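Endoglucanase (PDB 2FVG) is probably an aminopeptidase of the M42 family that binds two divalent metal ions per subunit. Local coordinates at residues Ala297-Arg305 with Asp318-Leu329. Residues are numbered along the deposited sequence; the frame is centred on the assembly and turned at random.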
loop_
_atom_site.group_PDB
_atom_site.type_symbol
_atom_site.label_atom_id
_atom_site.label_comp_id
_atom_site.label_asym_id
_atom_site.label_seq_id
_atom_site.Cartn_x
_atom_site.Cartn_y
_atom_site.Cartn_z
ATOM N N ALA A 297 -17.122 3.575 7.231
ATOM C CA ALA A 297 -16.196 3.128 6.204
ATOM C C ALA A 297 -16.378 1.678 5.838
ATOM O O ALA A 297 -16.991 0.906 6.577
ATOM C CB ALA A 297 -14.757 3.381 6.646
ATOM N N GLY A 298 -15.858 1.326 4.672
ATOM C CA GLY A 298 -15.799 -0.038 4.204
ATOM C C GLY A 298 -14.325 -0.312 3.933
ATOM O O GLY A 298 -13.530 0.631 3.718
ATOM N N VAL A 299 -13.935 -1.582 3.991
ATOM C CA VAL A 299 -12.564 -1.972 3.659
ATOM C C VAL A 299 -12.636 -3.090 2.631
ATOM O O VAL A 299 -13.391 -4.062 2.798
ATOM C CB VAL A 299 -11.758 -2.455 4.890
ATOM C CG1 VAL A 299 -10.321 -2.788 4.506
ATOM C CG2 VAL A 299 -11.765 -1.412 6.000
ATOM N N ILE A 300 -11.883 -2.923 1.553
ATOM C CA ILE A 300 -11.773 -3.899 0.482
ATOM C C ILE A 300 -10.289 -4.241 0.287
ATOM O O ILE A 300 -9.436 -3.348 0.186
ATOM C CB ILE A 300 -12.393 -3.344 -0.794
ATOM C CG1 ILE A 300 -13.891 -3.122 -0.560
ATOM C CG2 ILE A 300 -12.240 -4.319 -1.944
ATOM C CD1 ILE A 300 -14.559 -2.308 -1.633
ATOM N N SER A 301 -9.972 -5.528 0.259
ATOM C CA SER A 301 -8.587 -5.931 0.134
ATOM C C SER A 301 -8.309 -6.900 -1.005
ATOM O O SER A 301 -9.088 -7.828 -1.267
ATOM C CB SER A 301 -8.133 -6.606 1.435
ATOM O OG SER A 301 -8.336 -5.773 2.547
ATOM N N THR A 302 -7.195 -6.670 -1.678
ATOM C CA THR A 302 -6.676 -7.599 -2.659
ATOM C C THR A 302 -5.886 -8.650 -1.844
ATOM O O THR A 302 -5.043 -8.296 -1.019
ATOM C CB THR A 302 -5.742 -6.888 -3.667
ATOM O OG1 THR A 302 -6.490 -5.876 -4.340
ATOM C CG2 THR A 302 -5.203 -7.881 -4.743
ATOM N N PRO A 303 -6.186 -9.946 -2.034
ATOM C CA PRO A 303 -5.413 -10.983 -1.324
ATOM C C PRO A 303 -3.964 -11.031 -1.820
ATOM O O PRO A 303 -3.702 -10.759 -2.985
ATOM C CB PRO A 303 -6.116 -12.296 -1.732
ATOM C CG PRO A 303 -7.444 -11.888 -2.269
ATOM C CD PRO A 303 -7.239 -10.523 -2.884
ATOM N N ALA A 304 -3.037 -11.357 -0.925
ATOM C CA ALA A 304 -1.634 -11.541 -1.275
ATOM C C ALA A 304 -1.170 -12.718 -0.427
ATOM O O ALA A 304 -1.767 -12.999 0.599
ATOM C CB ALA A 304 -0.820 -10.286 -0.926
ATOM N N ARG A 305 -0.117 -13.409 -0.848
ATOM C CA ARG A 305 0.446 -14.493 -0.057
ATOM C C ARG A 305 1.957 -14.351 -0.037
ATOM O O ARG A 305 2.564 -14.197 -1.090
ATOM C CB ARG A 305 0.046 -15.854 -0.657
ATOM C CG ARG A 305 0.621 -17.050 0.076
ATOM C CD ARG A 305 -0.123 -18.356 -0.241
ATOM N NE ARG A 305 0.364 -19.453 0.611
ATOM C CZ ARG A 305 0.930 -20.589 0.185
ATOM N NH1 ARG A 305 1.051 -20.875 -1.114
ATOM N NH2 ARG A 305 1.332 -21.479 1.076
ATOM N N ASP A 318 -7.841 -11.200 -9.259
ATOM C CA ASP A 318 -8.325 -10.573 -8.022
ATOM C C ASP A 318 -8.119 -9.066 -8.105
ATOM O O ASP A 318 -8.992 -8.292 -7.751
ATOM C CB ASP A 318 -7.549 -11.068 -6.813
ATOM C CG ASP A 318 -7.890 -12.471 -6.422
ATOM O OD1 ASP A 318 -8.969 -13.004 -6.788
ATOM O OD2 ASP A 318 -7.053 -13.036 -5.712
ATOM N N TYR A 319 -6.922 -8.659 -8.512
ATOM C CA TYR A 319 -6.615 -7.249 -8.699
ATOM C C TYR A 319 -7.654 -6.544 -9.602
ATOM O O TYR A 319 -8.128 -5.437 -9.282
ATOM C CB TYR A 319 -5.229 -7.114 -9.310
ATOM C CG TYR A 319 -4.869 -5.692 -9.654
ATOM C CD1 TYR A 319 -5.194 -5.144 -10.908
ATOM C CD2 TYR A 319 -4.182 -4.898 -8.742
ATOM C CE1 TYR A 319 -4.865 -3.830 -11.216
ATOM C CE2 TYR A 319 -3.842 -3.611 -9.035
ATOM C CZ TYR A 319 -4.175 -3.074 -10.256
ATOM O OH TYR A 319 -3.796 -1.782 -10.512
ATOM N N GLU A 320 -7.997 -7.185 -10.719
ATOM C CA GLU A 320 -8.952 -6.639 -11.675
ATOM C C GLU A 320 -10.341 -6.523 -11.100
ATOM O O GLU A 320 -11.074 -5.585 -11.420
ATOM C CB GLU A 320 -9.013 -7.490 -12.949
ATOM C CG GLU A 320 -7.861 -7.258 -13.891
ATOM C CD GLU A 320 -7.808 -5.817 -14.389
ATOM O OE1 GLU A 320 -8.851 -5.325 -14.880
ATOM O OE2 GLU A 320 -6.724 -5.185 -14.290
ATOM N N ASN A 321 -10.717 -7.497 -10.283
ATOM C CA ASN A 321 -12.027 -7.489 -9.651
ATOM C C ASN A 321 -12.146 -6.446 -8.558
ATOM O O ASN A 321 -13.236 -5.900 -8.329
ATOM C CB ASN A 321 -12.365 -8.873 -9.152
ATOM C CG ASN A 321 -12.766 -9.771 -10.265
ATOM O OD1 ASN A 321 -13.635 -9.421 -11.062
ATOM N ND2 ASN A 321 -12.149 -10.940 -10.337
ATOM N N THR A 322 -11.032 -6.195 -7.875
ATOM C CA THR A 322 -10.961 -5.137 -6.873
ATOM C C THR A 322 -11.179 -3.791 -7.574
ATOM O O THR A 322 -12.004 -2.976 -7.135
ATOM C CB THR A 322 -9.603 -5.110 -6.189
ATOM O OG1 THR A 322 -9.326 -6.407 -5.660
ATOM C CG2 THR A 322 -9.601 -4.087 -5.026
ATOM N N LYS A 323 -10.449 -3.567 -8.667
ATOM C CA LYS A 323 -10.591 -2.361 -9.468
ATOM C C LYS A 323 -12.032 -2.233 -9.986
ATOM O O LYS A 323 -12.606 -1.144 -9.954
ATOM C CB LYS A 323 -9.602 -2.392 -10.635
ATOM C CG LYS A 323 -9.747 -1.230 -11.613
ATOM C CD LYS A 323 -9.116 -1.504 -12.972
ATOM C CE LYS A 323 -10.032 -2.331 -13.884
ATOM N NZ LYS A 323 -9.450 -2.540 -15.255
ATOM N N LYS A 324 -12.618 -3.326 -10.482
ATOM C CA LYS A 324 -14.006 -3.283 -10.968
ATOM C C LYS A 324 -14.954 -2.859 -9.857
ATOM O O LYS A 324 -15.779 -1.992 -10.046
ATOM C CB LYS A 324 -14.472 -4.637 -11.505
ATOM C CG LYS A 324 -14.058 -5.005 -12.926
ATOM C CD LYS A 324 -14.749 -6.321 -13.310
ATOM C CE LYS A 324 -14.378 -6.824 -14.699
ATOM N NZ LYS A 324 -12.963 -7.265 -14.789
ATOM N N LEU A 325 -14.829 -3.487 -8.695
ATOM C CA LEU A 325 -15.672 -3.193 -7.534
ATOM C C LEU A 325 -15.578 -1.738 -7.058
ATOM O O LEU A 325 -16.590 -1.122 -6.776
ATOM C CB LEU A 325 -15.356 -4.156 -6.378
ATOM C CG LEU A 325 -16.238 -4.120 -5.132
ATOM C CD1 LEU A 325 -17.731 -4.274 -5.486
ATOM C CD2 LEU A 325 -15.799 -5.188 -4.147
ATOM N N ILE A 326 -14.370 -1.204 -6.957
ATOM C CA ILE A 326 -14.176 0.179 -6.553
ATOM C C ILE A 326 -14.830 1.110 -7.593
ATOM O O ILE A 326 -15.488 2.077 -7.235
ATOM C CB ILE A 326 -12.657 0.544 -6.449
ATOM C CG1 ILE A 326 -11.925 -0.256 -5.353
ATOM C CG2 ILE A 326 -12.470 2.031 -6.198
ATOM C CD1 ILE A 326 -12.576 -0.171 -3.981
ATOM N N LYS A 327 -14.676 0.806 -8.877
ATOM C CA LYS A 327 -15.225 1.680 -9.898
ATOM C C LYS A 327 -16.760 1.755 -9.829
ATOM O O LYS A 327 -17.330 2.843 -9.923
ATOM C CB LYS A 327 -14.747 1.274 -11.286
ATOM C CG LYS A 327 -15.083 2.294 -12.324
ATOM C CD LYS A 327 -14.681 1.856 -13.702
ATOM C CE LYS A 327 -15.020 2.960 -14.677
ATOM N NZ LYS A 327 -14.517 2.690 -16.048
ATOM N N VAL A 328 -17.410 0.606 -9.647
ATOM C CA VAL A 328 -18.870 0.536 -9.522
ATOM C C VAL A 328 -19.348 1.222 -8.242
ATOM O O VAL A 328 -20.322 1.957 -8.274
ATOM C CB VAL A 328 -19.409 -0.908 -9.573
ATOM C CG1 VAL A 328 -20.955 -0.889 -9.639
ATOM C CG2 VAL A 328 -18.868 -1.626 -10.795
ATOM N N LEU A 329 -18.645 1.034 -7.124
ATOM C CA LEU A 329 -19.038 1.718 -5.881
ATOM C C LEU A 329 -19.007 3.240 -6.038
ATOM O O LEU A 329 -19.870 3.944 -5.497
ATOM C CB LEU A 329 -18.185 1.274 -4.701
ATOM C CG LEU A 329 -18.444 -0.167 -4.274
ATOM C CD1 LEU A 329 -17.363 -0.654 -3.343
ATOM C CD2 LEU A 329 -19.813 -0.262 -3.628
HETATM O O HOH W 1 -4.705 -11.558 -5.510
#
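Ile300 carries the apolar half of this contact, reaching from strand 297-305 into the face of helix 318-329. Its CD1 lies 3.7 Å from Leu329 CD1, the two side chains meeting tip to tip, and equally close to Ile326 CD1, the two isoleucine side chains running past each other in opposite directions; Leu325 CD2 adds a third neighbour. With CG1 beside its own backbone N (chi1 -64°), Ile300 sends the long branch to this cluster and leaves the short CG2 for the methyl of Thr322, so a beta-branched residue serves two partners at once. Ile262 of helix 256-268 also packs on Ile300.

The polar half centres on two threonines. Thr322 OG1 turns back to Asp318 O at 2.8 Å, arriving 40° above the carbonyl plane, while that oxygen also accepts the helical bond from Thr322 N. Thr302 OG1 lies 3.2 Å from Thr322 OG1, a long and possible hydrogen bond, since its proton has another acceptor within reach. A valine in place of Thr322 would probably leave Thr302 OG1 without this partner and set a methyl against it.

Further along, the Pro303 ring crosses the Asp318 side chain obliquely, CG 3.7 Å from Asp318 OD2 and CD nearby. A water 2.8 Å from Pro303 O and from Asp318 OD2 can bridge the two. A carboxylate suits this buried spot because it accepts the backbone N-H groups of Gly240 and Gly242.

Strand and helix run nearly antiparallel (175°), their axes 8.2 Å apart, as expected where a helix covers the mixed sheet of an alpha/beta metallopeptidase domain; strand 215-224, beside 297-305, bears Glu220, a predicted zinc ligand.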